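Local coordinates for protein restriction endonuclease R.BpuJI (Bacillus pumilus, PDB 2VLA) that recognises and binds its cognate DNA through the N-terminal domain described here, one part of a longer restriction endonuclease that probably cleaves double-stranded DNA, at residues 105-110 / 234-239; 109-114 / 240-245; 164-169 / 194-199. All blocks are in the same frame, centred on the assembly; numbering follows the deposited sequence. Where two conformers were deposited one is given.

Contact 1. Residues 105-110 / 234-239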
ATOM      1  N   PHE A 105      -9.639  -0.032   9.334  1.00 11.14           N
ATOM      2  CA  PHE A 105      -8.342  -0.669   9.302  1.00 10.33           C
ATOM      3  C   PHE A 105      -7.649  -0.332   7.983  1.00 10.86           C
ATOM      4  O   PHE A 105      -6.484   0.061   7.959  1.00 10.57           O
ATOM      5  CB  PHE A 105      -8.536  -2.192   9.459  1.00 10.14           C
ATOM      6  CG  PHE A 105      -7.261  -2.992   9.503  1.00  9.91           C
ATOM      7  CD1 PHE A 105      -6.708  -3.491   8.346  1.00 10.25           C
ATOM      8  CD2 PHE A 105      -6.705  -3.366  10.714  1.00 10.65           C
ATOM      9  CE1 PHE A 105      -5.581  -4.299   8.387  1.00 12.34           C
ATOM     10  CE2 PHE A 105      -5.579  -4.152  10.769  1.00 11.08           C
ATOM     11  CZ  PHE A 105      -5.026  -4.649   9.601  1.00 11.06           C
ATOM     12  N   PHE A 106      -8.371  -0.454   6.878  1.00 10.17           N
ATOM     13  CA  PHE A 106      -7.796  -0.172   5.577  1.00 10.29           C
ATOM     14  C   PHE A 106      -7.683   1.312   5.266  1.00 10.16           C
ATOM     15  O   PHE A 106      -6.755   1.728   4.584  1.00 10.53           O
ATOM     16  CB  PHE A 106      -8.515  -0.953   4.491  1.00  9.91           C
ATOM     17  CG  PHE A 106      -8.183  -2.394   4.524  1.00 10.40           C
ATOM     18  CD1 PHE A 106      -6.943  -2.810   4.128  1.00 12.09           C
ATOM     19  CD2 PHE A 106      -9.047  -3.319   5.102  1.00 10.63           C
ATOM     20  CE1 PHE A 106      -6.579  -4.128   4.244  1.00 12.00           C
ATOM     21  CE2 PHE A 106      -8.671  -4.607   5.254  1.00 10.97           C
ATOM     22  CZ  PHE A 106      -7.452  -5.026   4.815  1.00 13.18           C
ATOM     23  N   LYS A 107      -8.594   2.126   5.807  0.50 10.63           N
ATOM     24  CA  LYS A 107      -8.434   3.593   5.725  0.50 12.73           C
ATOM     25  C   LYS A 107      -7.091   3.990   6.304  0.50 12.01           C
ATOM     26  O   LYS A 107      -6.361   4.787   5.712  0.50 11.93           O
ATOM     27  CB  LYS A 107      -9.555   4.310   6.485  0.50 16.04           C
ATOM     28  CG  LYS A 107     -10.869   4.427   5.716  0.50 16.38           C
ATOM     29  CD  LYS A 107     -11.971   5.051   6.574  0.50 18.87           C
ATOM     30  CE  LYS A 107     -13.294   5.206   5.790  0.50 21.13           C
ATOM     31  NZ  LYS A 107     -14.139   3.999   5.837  0.50 18.72           N
ATOM     32  N   ASP A 108      -6.757   3.425   7.456  1.00 11.20           N
ATOM     33  CA  ASP A 108      -5.526   3.774   8.150  1.00 12.06           C
ATOM     34  C   ASP A 108      -4.299   3.328   7.354  1.00 11.22           C
ATOM     35  O   ASP A 108      -3.324   4.068   7.245  1.00 11.75           O
ATOM     36  CB  ASP A 108      -5.512   3.146   9.544  1.00 13.12           C
ATOM     37  CG  ASP A 108      -4.345   3.626  10.391  1.00 15.84           C
ATOM     38  OD1 ASP A 108      -4.345   4.841  10.789  1.00 18.49           O
ATOM     39  OD2 ASP A 108      -3.418   2.825  10.646  1.00 17.07           O
ATOM     40  N   ILE A 109      -4.341   2.116   6.805  1.00 11.72           N
ATOM     41  CA  ILE A 109      -3.311   1.669   5.897  1.00 11.03           C
ATOM     42  C   ILE A 109      -3.111   2.665   4.734  1.00 10.76           C
ATOM     43  O   ILE A 109      -1.970   3.031   4.408  1.00 11.16           O
ATOM     44  CB  ILE A 109      -3.627   0.245   5.370  1.00 10.51           C
ATOM     45  CG1 ILE A 109      -3.279  -0.784   6.466  1.00 11.17           C
ATOM     46  CG2 ILE A 109      -2.901  -0.043   4.063  1.00 11.42           C
ATOM     47  CD1 ILE A 109      -3.740  -2.249   6.170  1.00 12.94           C
ATOM     48  N   CYS A 110      -4.208   3.132   4.147  1.00 10.83           N
ATOM     49  CA  CYS A 110      -4.127   4.019   2.997  1.00 10.24           C
ATOM     50  C   CYS A 110      -3.586   5.377   3.433  1.00 10.54           C
ATOM     51  O   CYS A 110      -2.809   6.012   2.703  1.00 11.75           O
ATOM     52  CB  CYS A 110      -5.489   4.177   2.326  1.00 10.71           C
ATOM     53  SG  CYS A 110      -6.039   2.698   1.417  1.00 12.54           S
ATOM     54  N   TYR A 234     -19.060   8.698  -2.725  1.00 16.23           N
ATOM     55  CA  TYR A 234     -19.288   9.986  -2.058  1.00 17.18           C
ATOM     56  C   TYR A 234     -20.102   9.853  -0.758  1.00 16.27           C
ATOM     57  O   TYR A 234     -20.233  10.810  -0.017  1.00 19.42           O
ATOM     58  CB  TYR A 234     -19.936  10.989  -3.019  1.00 17.78           C
ATOM     59  CG  TYR A 234     -18.941  11.607  -3.992  1.00 15.29           C
ATOM     60  CD1 TYR A 234     -18.144  12.664  -3.603  1.00 16.65           C
ATOM     61  CD2 TYR A 234     -18.773  11.095  -5.277  1.00 19.82           C
ATOM     62  CE1 TYR A 234     -17.228  13.230  -4.464  1.00 16.51           C
ATOM     63  CE2 TYR A 234     -17.847  11.640  -6.149  1.00 18.01           C
ATOM     64  CZ  TYR A 234     -17.089  12.740  -5.733  1.00 17.04           C
ATOM     65  OH  TYR A 234     -16.156  13.334  -6.568  1.00 16.83           O
ATOM     66  N   ARG A 235     -20.627   8.667  -0.479  1.00 17.73           N
ATOM     67  CA  ARG A 235     -21.151   8.396   0.842  1.00 18.04           C
ATOM     68  C   ARG A 235     -20.057   8.577   1.904  1.00 17.15           C
ATOM     69  O   ARG A 235     -20.349   8.838   3.062  1.00 20.37           O
ATOM     70  CB  ARG A 235     -21.738   6.979   0.909  1.00 19.90           C
ATOM     71  CG  ARG A 235     -22.931   6.783   0.004  1.00 24.28           C
ATOM     72  N   GLU A 236     -18.794   8.453   1.481  1.00 14.98           N
ATOM     73  CA  GLU A 236     -17.638   8.619   2.364  1.00 14.67           C
ATOM     74  C   GLU A 236     -16.891   9.917   2.023  1.00 14.46           C
ATOM     75  O   GLU A 236     -15.668  10.014   2.200  1.00 15.63           O
ATOM     76  CB  GLU A 236     -16.691   7.434   2.235  1.00 16.83           C
ATOM     77  CG  GLU A 236     -17.240   6.146   2.830  1.00 18.45           C
ATOM     78  CD  GLU A 236     -17.006   6.039   4.324  1.00 29.80           C
ATOM     79  OE1 GLU A 236     -16.323   6.918   4.898  1.00 28.62           O
ATOM     80  OE2 GLU A 236     -17.510   5.057   4.928  1.00 34.45           O
ATOM     81  N   ALA A 237     -17.638  10.916   1.555  1.00 15.25           N
ATOM     82  CA  ALA A 237     -17.056  12.206   1.187  1.00 16.21           C
ATOM     83  C   ALA A 237     -16.186  12.791   2.292  1.00 15.79           C
ATOM     84  O   ALA A 237     -15.156  13.381   2.010  1.00 16.23           O
ATOM     85  CB  ALA A 237     -18.154  13.195   0.801  1.00 19.37           C
ATOM     86  N   GLU A 238     -16.589  12.634   3.546  1.00 16.36           N
ATOM     87  CA  GLU A 238     -15.823  13.250   4.643  1.00 14.89           C
ATOM     88  C   GLU A 238     -14.418  12.651   4.732  1.00 15.66           C
ATOM     89  O   GLU A 238     -13.426  13.374   4.784  1.00 17.69           O
ATOM     90  CB  GLU A 238     -16.545  13.102   5.967  1.00 19.78           C
ATOM     91  CG  GLU A 238     -17.782  13.947   6.078  1.00 23.09           C
ATOM     92  CD  GLU A 238     -18.229  14.130   7.513  1.00 32.87           C
ATOM     93  OE1 GLU A 238     -18.662  13.141   8.120  1.00 30.29           O
ATOM     94  OE2 GLU A 238     -18.148  15.271   8.029  1.00 33.53           O
ATOM     95  N   ASN A 239     -14.340  11.330   4.676  1.00 15.39           N
ATOM     96  CA  ASN A 239     -13.049  10.651   4.703  1.00 13.94           C
ATOM     97  C   ASN A 239     -12.245  10.880   3.430  1.00 15.47           C
ATOM     98  O   ASN A 239     -11.042  11.046   3.483  1.00 16.34           O
ATOM     99  CB  ASN A 239     -13.234   9.166   4.943  1.00 14.83           C
ATOM    100  CG  ASN A 239     -13.447   8.843   6.404  1.00 20.56           C
ATOM    101  OD1 ASN A 239     -12.749   9.359   7.269  1.00 27.21           O
ATOM    102  ND2 ASN A 239     -14.400   7.970   6.681  1.00 25.97           N
TER
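The amide of N239 and the carboxylate of E236 are the two flat groups that K107 meets, each from above its plane. K107 CE stands over one face of the amide, almost directly above the nitrogen; the modelled separation of 3.1 Å between K107 CE and N239 ND2 is short and belongs to one of two lysine conformers, so its exact value is doubtful. At the edge of the same amide, N239 ND2 donates to E236 OE1 at 2.8 Å, with the acceptor in the amide plane and an N-H...O angle of 165°. The motif is a surface helix-helix contact at a helix start: E236 holds the N-cap position of helix 237-244, and its side chain reaches the side chain three residues on, while K107 comes across from helix 102-112.

E236 turns back over this first turn through its bent second torsion (chi2 -84°). Its carboxylate shows K107 a face: in this conformer NZ lies above the carboxylate plane, 3.6 Å from E236 OE2 and 3.8 Å from E236 OE1, a long salt bridge. The ammonium has its stronger polar partner in A220 O, just before the hairpin of strands 223-225 and 230-232, and L222 touches all three side chains. Behind the lysine, F105 CD1 sits 3.8 Å above the centre of the F106 ring, on the buried side of helix 102-112. The lysine chain runs extended to CE and bends at its last torsion (chi4 87°), which carries K107 NZ past the amide to the carboxylate.

Contact 2. Residues 109-114 / 240-245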
ATOM      1  N   ILE A 109      -4.341   2.116   6.805  1.00 11.72           N
ATOM      2  CA  ILE A 109      -3.311   1.669   5.897  1.00 11.03           C
ATOM      3  C   ILE A 109      -3.111   2.665   4.734  1.00 10.76           C
ATOM      4  O   ILE A 109      -1.970   3.031   4.408  1.00 11.16           O
ATOM      5  CB  ILE A 109      -3.627   0.245   5.370  1.00 10.51           C
ATOM      6  CG1 ILE A 109      -3.279  -0.784   6.466  1.00 11.17           C
ATOM      7  CG2 ILE A 109      -2.901  -0.043   4.063  1.00 11.42           C
ATOM      8  CD1 ILE A 109      -3.740  -2.249   6.170  1.00 12.94           C
ATOM      9  N   CYS A 110      -4.208   3.132   4.147  1.00 10.83           N
ATOM     10  CA  CYS A 110      -4.127   4.019   2.997  1.00 10.24           C
ATOM     11  C   CYS A 110      -3.586   5.377   3.433  1.00 10.54           C
ATOM     12  O   CYS A 110      -2.809   6.012   2.703  1.00 11.75           O
ATOM     13  CB  CYS A 110      -5.489   4.177   2.326  1.00 10.71           C
ATOM     14  SG  CYS A 110      -6.039   2.698   1.417  1.00 12.54           S
ATOM     15  N   PHE A 111      -3.944   5.797   4.636  1.00 11.27           N
ATOM     16  CA  PHE A 111      -3.473   7.086   5.176  1.00 11.38           C
ATOM     17  C   PHE A 111      -1.965   7.089   5.380  1.00 10.80           C
ATOM     18  O   PHE A 111      -1.290   8.130   5.154  1.00 13.52           O
ATOM     19  CB  PHE A 111      -4.182   7.383   6.469  1.00 12.38           C
ATOM     20  CG  PHE A 111      -3.842   8.738   7.028  1.00 13.45           C
ATOM     21  CD1 PHE A 111      -4.388   9.908   6.471  1.00 17.61           C
ATOM     22  CD2 PHE A 111      -2.924   8.863   8.032  1.00 18.70           C
ATOM     23  CE1 PHE A 111      -4.019  11.170   6.949  1.00 21.21           C
ATOM     24  CE2 PHE A 111      -2.563  10.126   8.511  1.00 24.82           C
ATOM     25  CZ  PHE A 111      -3.126  11.267   7.953  1.00 17.71           C
ATOM     26  N   LYS A 112      -1.429   5.972   5.858  1.00 10.83           N
ATOM     27  CA  LYS A 112      -0.027   5.851   6.230  1.00 12.10           C
ATOM     28  C   LYS A 112       0.915   5.410   5.118  1.00 11.77           C
ATOM     29  O   LYS A 112       2.128   5.605   5.214  1.00 12.52           O
ATOM     30  CB  LYS A 112       0.121   4.902   7.412  1.00 13.29           C
ATOM     31  CG  LYS A 112      -0.546   5.408   8.682  1.00 18.62           C
ATOM     32  CD  LYS A 112       0.402   6.151   9.571  1.00 26.32           C
ATOM     33  CE  LYS A 112      -0.205   6.376  10.955  1.00 32.36           C
ATOM     34  NZ  LYS A 112       0.175   5.300  11.939  1.00 35.51           N
ATOM     35  N   PHE A 113       0.381   4.777   4.085  1.00 10.97           N
ATOM     36  CA  PHE A 113       1.209   4.222   3.032  1.00 10.58           C
ATOM     37  C   PHE A 113       1.999   5.346   2.360  1.00 10.28           C
ATOM     38  O   PHE A 113       1.490   6.466   2.203  1.00 11.26           O
ATOM     39  CB  PHE A 113       0.348   3.470   1.980  1.00 10.82           C
ATOM     40  CG  PHE A 113       0.844   2.057   1.650  1.00 11.46           C
ATOM     41  CD1 PHE A 113       2.026   1.845   0.987  1.00 13.34           C
ATOM     42  CD2 PHE A 113       0.091   0.971   1.978  1.00 12.67           C
ATOM     43  CE1 PHE A 113       2.439   0.559   0.660  1.00 13.02           C
ATOM     44  CE2 PHE A 113       0.492  -0.300   1.627  1.00 12.72           C
ATOM     45  CZ  PHE A 113       1.649  -0.493   0.980  1.00 12.19           C
ATOM     46  N   GLN A 114       3.183   5.016   1.879  1.00 10.21           N
ATOM     47  CA  GLN A 114       3.974   5.922   1.107  1.00 10.39           C
ATOM     48  C   GLN A 114       5.016   5.156   0.354  1.00 10.02           C
ATOM     49  O   GLN A 114       5.270   3.962   0.657  1.00 10.39           O
ATOM     50  CB  GLN A 114       4.661   6.928   2.044  1.00 11.20           C
ATOM     51  CG  GLN A 114       5.435   6.249   3.141  1.00 12.06           C
ATOM     52  CD  GLN A 114       6.340   7.220   3.896  1.00 12.40           C
ATOM     53  OE1 GLN A 114       5.869   8.003   4.721  1.00 13.00           O
ATOM     54  NE2 GLN A 114       7.637   7.159   3.622  1.00 13.19           N
ATOM     55  N   ILE A 240     -12.908  10.840   2.283  1.00 13.45           N
ATOM     56  CA  ILE A 240     -12.230  11.119   1.016  1.00 14.15           C
ATOM     57  C   ILE A 240     -11.530  12.474   1.073  1.00 15.42           C
ATOM     58  O   ILE A 240     -10.350  12.601   0.726  1.00 15.76           O
ATOM     59  CB  ILE A 240     -13.210  11.111  -0.164  1.00 12.57           C
ATOM     60  CG1 ILE A 240     -13.698   9.674  -0.440  1.00 14.04           C
ATOM     61  CG2 ILE A 240     -12.558  11.702  -1.401  1.00 14.75           C
ATOM     62  CD1 ILE A 240     -14.921   9.623  -1.344  1.00 13.97           C
ATOM     63  N   ASN A 241     -12.236  13.482   1.532  1.00 15.31           N
ATOM     64  CA  ASN A 241     -11.656  14.816   1.536  1.00 15.52           C
ATOM     65  C   ASN A 241     -10.500  14.959   2.549  1.00 17.46           C
ATOM     66  O   ASN A 241      -9.470  15.594   2.248  1.00 17.50           O
ATOM     67  CB  ASN A 241     -12.732  15.869   1.761  1.00 19.22           C
ATOM     68  CG  ASN A 241     -13.399  16.305   0.459  1.00 19.17           C
ATOM     69  OD1 ASN A 241     -12.743  16.804  -0.449  1.00 24.30           O
ATOM     70  ND2 ASN A 241     -14.700  16.099   0.363  1.00 32.11           N
ATOM     71  N   TYR A 242     -10.652  14.388   3.721  1.00 16.77           N
ATOM     72  CA  TYR A 242      -9.610  14.447   4.706  1.00 17.43           C
ATOM     73  C   TYR A 242      -8.306  13.847   4.165  1.00 15.04           C
ATOM     74  O   TYR A 242      -7.248  14.490   4.224  1.00 18.69           O
ATOM     75  CB  TYR A 242     -10.036  13.744   5.994  1.00 18.02           C
ATOM     76  CG  TYR A 242      -8.929  13.645   7.011  1.00 15.92           C
ATOM     77  CD1 TYR A 242      -8.504  14.778   7.742  1.00 19.91           C
ATOM     78  CD2 TYR A 242      -8.249  12.446   7.196  1.00 20.91           C
ATOM     79  CE1 TYR A 242      -7.493  14.673   8.680  1.00 16.35           C
ATOM     80  CE2 TYR A 242      -7.243  12.326   8.135  1.00 18.34           C
ATOM     81  CZ  TYR A 242      -6.838  13.451   8.849  1.00 19.66           C
ATOM     82  OH  TYR A 242      -5.826  13.340   9.763  1.00 20.81           O
ATOM     83  N   ILE A 243      -8.387  12.647   3.593  1.00 14.51           N
ATOM     84  CA  ILE A 243      -7.213  11.991   3.151  1.00 13.15           C
ATOM     85  C   ILE A 243      -6.650  12.656   1.899  1.00 12.49           C
ATOM     86  O   ILE A 243      -5.438  12.795   1.761  1.00 12.84           O
ATOM     87  CB  ILE A 243      -7.487  10.471   2.909  1.00 13.30           C
ATOM     88  CG1 ILE A 243      -7.927   9.815   4.222  1.00 16.99           C
ATOM     89  CG2 ILE A 243      -6.261   9.781   2.353  1.00 14.96           C
ATOM     90  CD1 ILE A 243      -8.421   8.372   4.066  1.00 18.82           C
ATOM     91  N   ALA A 244      -7.529  13.038   0.971  1.00 12.96           N
ATOM     92  CA  ALA A 244      -7.085  13.665  -0.289  1.00 11.97           C
ATOM     93  C   ALA A 244      -6.247  14.913  -0.034  1.00 11.88           C
ATOM     94  O   ALA A 244      -5.362  15.219  -0.799  1.00 12.30           O
ATOM     95  CB  ALA A 244      -8.260  14.025  -1.145  1.00 12.10           C
ATOM     96  N   GLN A 245      -6.542  15.609   1.060  0.50 12.68           N
ATOM     97  CA  GLN A 245      -5.893  16.903   1.348  0.50 12.18           C
ATOM     98  C   GLN A 245      -4.409  16.767   1.662  0.50 13.73           C
ATOM     99  O   GLN A 245      -3.691  17.750   1.658  0.50 14.18           O
ATOM    100  CB  GLN A 245      -6.625  17.628   2.486  0.50 14.26           C
ATOM    101  CG  GLN A 245      -7.841  18.395   1.995  0.50 15.43           C
ATOM    102  CD  GLN A 245      -8.833  18.719   3.090  0.50 16.24           C
ATOM    103  OE1 GLN A 245      -8.587  18.463   4.270  0.50 18.27           O
ATOM    104  NE2 GLN A 245      -9.972  19.278   2.701  0.50 16.89           N
TER
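F111 carries most of the meeting between 109-114 and helix 237-244, in the last turn of helix 102-112. Just before it, I109 offers its carbonyl oxygen to F113 N at 2.9 Å, and C110 is only skirted by the other segment. At F111 the CG lies anti to the backbone nitrogen (chi1 -175°), which swings the ring across to Y242. The two rings are nearly parallel, at 13°, but slid so far apart, with centroids 5.7 Å from each other, that they barely overlap; F111 CE1 and Y242 CE2 come closest, at 3.6 Å. I243 CG1 approaches the ring edge, 4.2 Å from F111 CD1. A serine here would probably open a gap beside I243 CG1 and take from Y242 and F246 the ring they both pack against. At F113 the backbone leaves the helical conformation, and Q114 follows, its side chain bound to the carbonyls of P116 and F253. The ring of F246, edge-to-face with both F111 and Y242, completes an aromatic trio. On the buried side, helix 137-150 lies beneath both partners, receiving C110 on F138 and I243 on L142, while helix 263-278 packs against I109, K112 and Q114.

Contact 3. Residues 164-169 / 194-199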
ATOM      1  N   VAL A 164      -0.434   7.559 -13.181  1.00 10.54           N
ATOM      2  CA  VAL A 164      -0.208   7.822 -11.754  1.00 10.88           C
ATOM      3  C   VAL A 164       0.728   6.800 -11.109  1.00 10.22           C
ATOM      4  O   VAL A 164       1.889   7.115 -10.835  1.00 10.85           O
ATOM      5  CB  VAL A 164      -1.535   7.904 -10.983  1.00 10.82           C
ATOM      6  CG1 VAL A 164      -1.303   8.131  -9.488  1.00 11.59           C
ATOM      7  CG2 VAL A 164      -2.432   8.963 -11.587  1.00 12.55           C
ATOM      8  N   LEU A 165       0.290   5.526 -10.983  1.00  9.90           N
ATOM      9  CA  LEU A 165       1.007   4.607 -10.102  1.00 10.29           C
ATOM     10  C   LEU A 165       2.254   3.972 -10.725  1.00 10.76           C
ATOM     11  O   LEU A 165       3.066   3.381 -10.009  1.00 10.97           O
ATOM     12  CB  LEU A 165       0.088   3.540  -9.539  1.00 10.21           C
ATOM     13  CG  LEU A 165      -0.829   4.018  -8.411  1.00 10.79           C
ATOM     14  CD1 LEU A 165      -1.794   2.899  -8.043  1.00 11.93           C
ATOM     15  CD2 LEU A 165      -0.042   4.470  -7.158  1.00 13.11           C
ATOM     16  N   ASN A 166       2.422   4.127 -12.045  1.00  9.98           N
ATOM     17  CA  ASN A 166       3.638   3.711 -12.730  1.00 10.33           C
ATOM     18  C   ASN A 166       4.376   4.884 -13.397  1.00 11.03           C
ATOM     19  O   ASN A 166       5.287   4.671 -14.158  1.00 11.38           O
ATOM     20  CB  ASN A 166       3.312   2.681 -13.810  1.00 11.02           C
ATOM     21  CG  ASN A 166       4.406   1.595 -13.964  1.00 10.66           C
ATOM     22  OD1 ASN A 166       4.615   0.781 -13.067  1.00 11.26           O
ATOM     23  ND2 ASN A 166       5.086   1.591 -15.113  1.00 11.71           N
ATOM     24  N   SER A 167       3.945   6.115 -13.117  1.00 10.53           N
ATOM     25  CA  SER A 167       4.594   7.312 -13.671  1.00 11.05           C
ATOM     26  C   SER A 167       5.730   7.769 -12.754  1.00 12.20           C
ATOM     27  O   SER A 167       5.497   8.123 -11.605  1.00 11.67           O
ATOM     28  CB  SER A 167       3.582   8.453 -13.835  1.00 11.55           C
ATOM     29  OG  SER A 167       4.241   9.749 -13.952  1.00 12.93           O
ATOM     30  N   LEU A 168       6.953   7.734 -13.261  1.00 12.19           N
ATOM     31  CA  LEU A 168       8.096   8.156 -12.472  1.00 12.68           C
ATOM     32  C   LEU A 168       7.908   9.570 -11.917  1.00 12.61           C
ATOM     33  O   LEU A 168       8.165   9.819 -10.735  1.00 12.17           O
ATOM     34  CB  LEU A 168       9.372   8.073 -13.295  1.00 12.98           C
ATOM     35  CG  LEU A 168      10.626   8.572 -12.580  1.00 15.10           C
ATOM     36  CD1 LEU A 168      10.973   7.681 -11.374  1.00 17.38           C
ATOM     37  CD2 LEU A 168      11.826   8.679 -13.568  1.00 19.41           C
ATOM     38  N   GLN A 169       7.474  10.499 -12.761  1.00 11.65           N
ATOM     39  CA  GLN A 169       7.401  11.896 -12.332  1.00 12.68           C
ATOM     40  C   GLN A 169       6.359  12.103 -11.259  1.00 11.87           C
ATOM     41  O   GLN A 169       6.572  12.861 -10.305  1.00 12.52           O
ATOM     42  CB  GLN A 169       7.151  12.835 -13.512  1.00 13.39           C
ATOM     43  CG  GLN A 169       8.349  12.969 -14.434  1.00 15.30           C
ATOM     44  CD  GLN A 169       8.093  13.891 -15.609  1.00 18.54           C
ATOM     45  OE1 GLN A 169       7.023  14.447 -15.743  1.00 23.64           O
ATOM     46  NE2 GLN A 169       9.105  14.065 -16.461  1.00 25.65           N
ATOM     47  N   LYS A 194      -3.710   4.285 -22.997  1.00 18.81           N
ATOM     48  CA  LYS A 194      -2.460   3.764 -22.466  1.00 18.47           C
ATOM     49  C   LYS A 194      -2.688   2.631 -21.470  1.00 17.21           C
ATOM     50  O   LYS A 194      -3.675   2.618 -20.739  1.00 21.95           O
ATOM     51  CB  LYS A 194      -1.662   4.896 -21.781  1.00 18.85           C
ATOM     52  CG  LYS A 194      -1.147   5.959 -22.735  1.00 22.10           C
ATOM     53  CD  LYS A 194       0.054   5.463 -23.535  1.00 27.30           C
ATOM     54  CE  LYS A 194       0.707   6.592 -24.330  1.00 33.78           C
ATOM     55  NZ  LYS A 194       1.505   6.070 -25.469  1.00 42.62           N
ATOM     56  N   LYS A 195      -1.746   1.696 -21.442  0.50 17.15           N
ATOM     57  CA  LYS A 195      -1.726   0.635 -20.445  0.50 15.92           C
ATOM     58  C   LYS A 195      -0.298   0.397 -19.989  0.50 14.93           C
ATOM     59  O   LYS A 195       0.653   0.836 -20.640  0.50 17.61           O
ATOM     60  CB  LYS A 195      -2.306  -0.656 -21.025  0.50 17.70           C
ATOM     61  CG  LYS A 195      -3.784  -0.570 -21.345  0.50 23.67           C
ATOM     62  CD  LYS A 195      -4.352  -1.917 -21.730  0.50 26.47           C
ATOM     63  CE  LYS A 195      -5.819  -1.805 -22.119  0.50 31.41           C
ATOM     64  NZ  LYS A 195      -6.374  -3.103 -22.599  0.50 36.30           N
ATOM     65  N   VAL A 196      -0.142  -0.270 -18.853  1.00 14.67           N
ATOM     66  CA  VAL A 196       1.183  -0.629 -18.358  1.00 12.97           C
ATOM     67  C   VAL A 196       1.455  -2.108 -18.643  1.00 14.08           C
ATOM     68  O   VAL A 196       0.787  -2.966 -18.116  1.00 14.76           O
ATOM     69  CB  VAL A 196       1.273  -0.390 -16.838  1.00 12.22           C
ATOM     70  CG1 VAL A 196       2.602  -0.883 -16.305  1.00 12.39           C
ATOM     71  CG2 VAL A 196       1.045   1.109 -16.516  1.00 13.65           C
ATOM     72  N   ARG A 197       2.498  -2.362 -19.434  1.00 16.05           N
ATOM     73  CA  ARG A 197       2.937  -3.706 -19.747  1.00 14.20           C
ATOM     74  C   ARG A 197       4.476  -3.680 -19.805  1.00 15.95           C
ATOM     75  O   ARG A 197       5.084  -2.610 -19.927  1.00 16.89           O
ATOM     76  CB  ARG A 197       2.357  -4.172 -21.098  1.00 15.75           C
ATOM     77  CG  ARG A 197       0.807  -4.293 -21.135  1.00 21.73           C
ATOM     78  CD  ARG A 197       0.299  -5.414 -20.229  1.00 22.68           C
ATOM     79  NE  ARG A 197      -1.150  -5.618 -20.347  1.00 24.41           N
ATOM     80  CZ  ARG A 197      -2.068  -4.991 -19.613  1.00 22.00           C
ATOM     81  NH1 ARG A 197      -1.705  -4.064 -18.727  1.00 19.72           N
ATOM     82  NH2 ARG A 197      -3.360  -5.250 -19.797  1.00 27.84           N
ATOM     83  N   HIS A 198       5.083  -4.849 -19.708  1.00 14.15           N
ATOM     84  CA  HIS A 198       6.531  -4.988 -19.673  1.00 13.90           C
ATOM     85  C   HIS A 198       6.935  -6.102 -20.631  1.00 13.65           C
ATOM     86  O   HIS A 198       6.201  -7.073 -20.788  1.00 15.45           O
ATOM     87  CB  HIS A 198       6.992  -5.333 -18.248  1.00 13.34           C
ATOM     88  CG  HIS A 198       6.722  -4.249 -17.253  1.00 12.97           C
ATOM     89  ND1 HIS A 198       5.532  -4.155 -16.569  1.00 13.48           N
ATOM     90  CD2 HIS A 198       7.463  -3.181 -16.874  1.00 13.90           C
ATOM     91  CE1 HIS A 198       5.569  -3.097 -15.781  1.00 13.19           C
ATOM     92  NE2 HIS A 198       6.724  -2.482 -15.958  1.00 12.98           N
ATOM     93  N   PRO A 199       8.081  -5.940 -21.314  1.00 14.96           N
ATOM     94  CA  PRO A 199       8.438  -6.849 -22.394  1.00 15.96           C
ATOM     95  C   PRO A 199       8.602  -8.266 -21.891  1.00 14.61           C
ATOM     96  O   PRO A 199       9.388  -8.508 -20.986  1.00 15.97           O
ATOM     97  CB  PRO A 199       9.776  -6.312 -22.908  1.00 19.09           C
ATOM     98  CG  PRO A 199      10.003  -5.030 -22.244  1.00 20.90           C
ATOM     99  CD  PRO A 199       9.065  -4.862 -21.126  1.00 13.94           C
TER
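N166 and V196 meet with the amide of one laid flat beneath a methyl of the other. They join the break between helices 157-165 and 168-171 to the irregular loop that leads from helix 177-189 to helix 203-219, within the largely helical, helix-turn-helix-type recognition domain. V196 CG1 lies over the amide face of N166, 3.7 Å from N166 ND2 and 3.9 Å from N166 CG, so the valine covers the group without competing for its N-H bonds. The second methyl, V196 CG2, rests 3.9 Å from N166 CB. The valine thus straddles the asparagine, one branch on the flat end and one on the stem, and the two side chains approach at a slant. N166 takes a first torsion away from a staggered position (chi1 -144°), which turns its amide face to the valine.

The amide nitrogen has its hydrogen-bonding partner in Q8 OE1, and the N166 backbone is hydrogen-bonded with F9, so the N-terminal chain fixes the asparagine from another quarter. H198 comes near obliquely, its ring steeply inclined to the amide, with H198 NE2 4.5 Å from N166 ND2. The orientation of this imidazole is set instead by H198 ND1, bonded to S206 OG, and by the edge-to-face ring of Y205, both on helix 203-219. Next to N166, S167 is the N-cap of helix 168-171, its OG bonded to V170 N. On the outer side of the loop, R197 CB points away from N166, and the chain folds back on its own backbone: R197 NH1 donates to V196 O at 2.8 Å, tilted 47° above the carbonyl plane.

Contacts 1 and 2 are successive levels of one helix pair, 102-112 against 237-244: their centres lie 8 Å apart, they share I109 and C110, and the interface passes from a polar, surface-facing end to an aromatic, partly buried one. Contact 3 stands apart, with its centre 26 Å from that of contact 1 and 22 Å from that of contact 2, yet in sequence it is nested inside the loop both of them close. Helix 137-150 connects the two regions, touching C110 and I243 as well as V164 and L165. At their nearest atoms contacts 1, 2 and 3 lie about 10, 9 and 8 Å from the bound DNA; none touches it, consistent with a place in the framework behind the recognition surface.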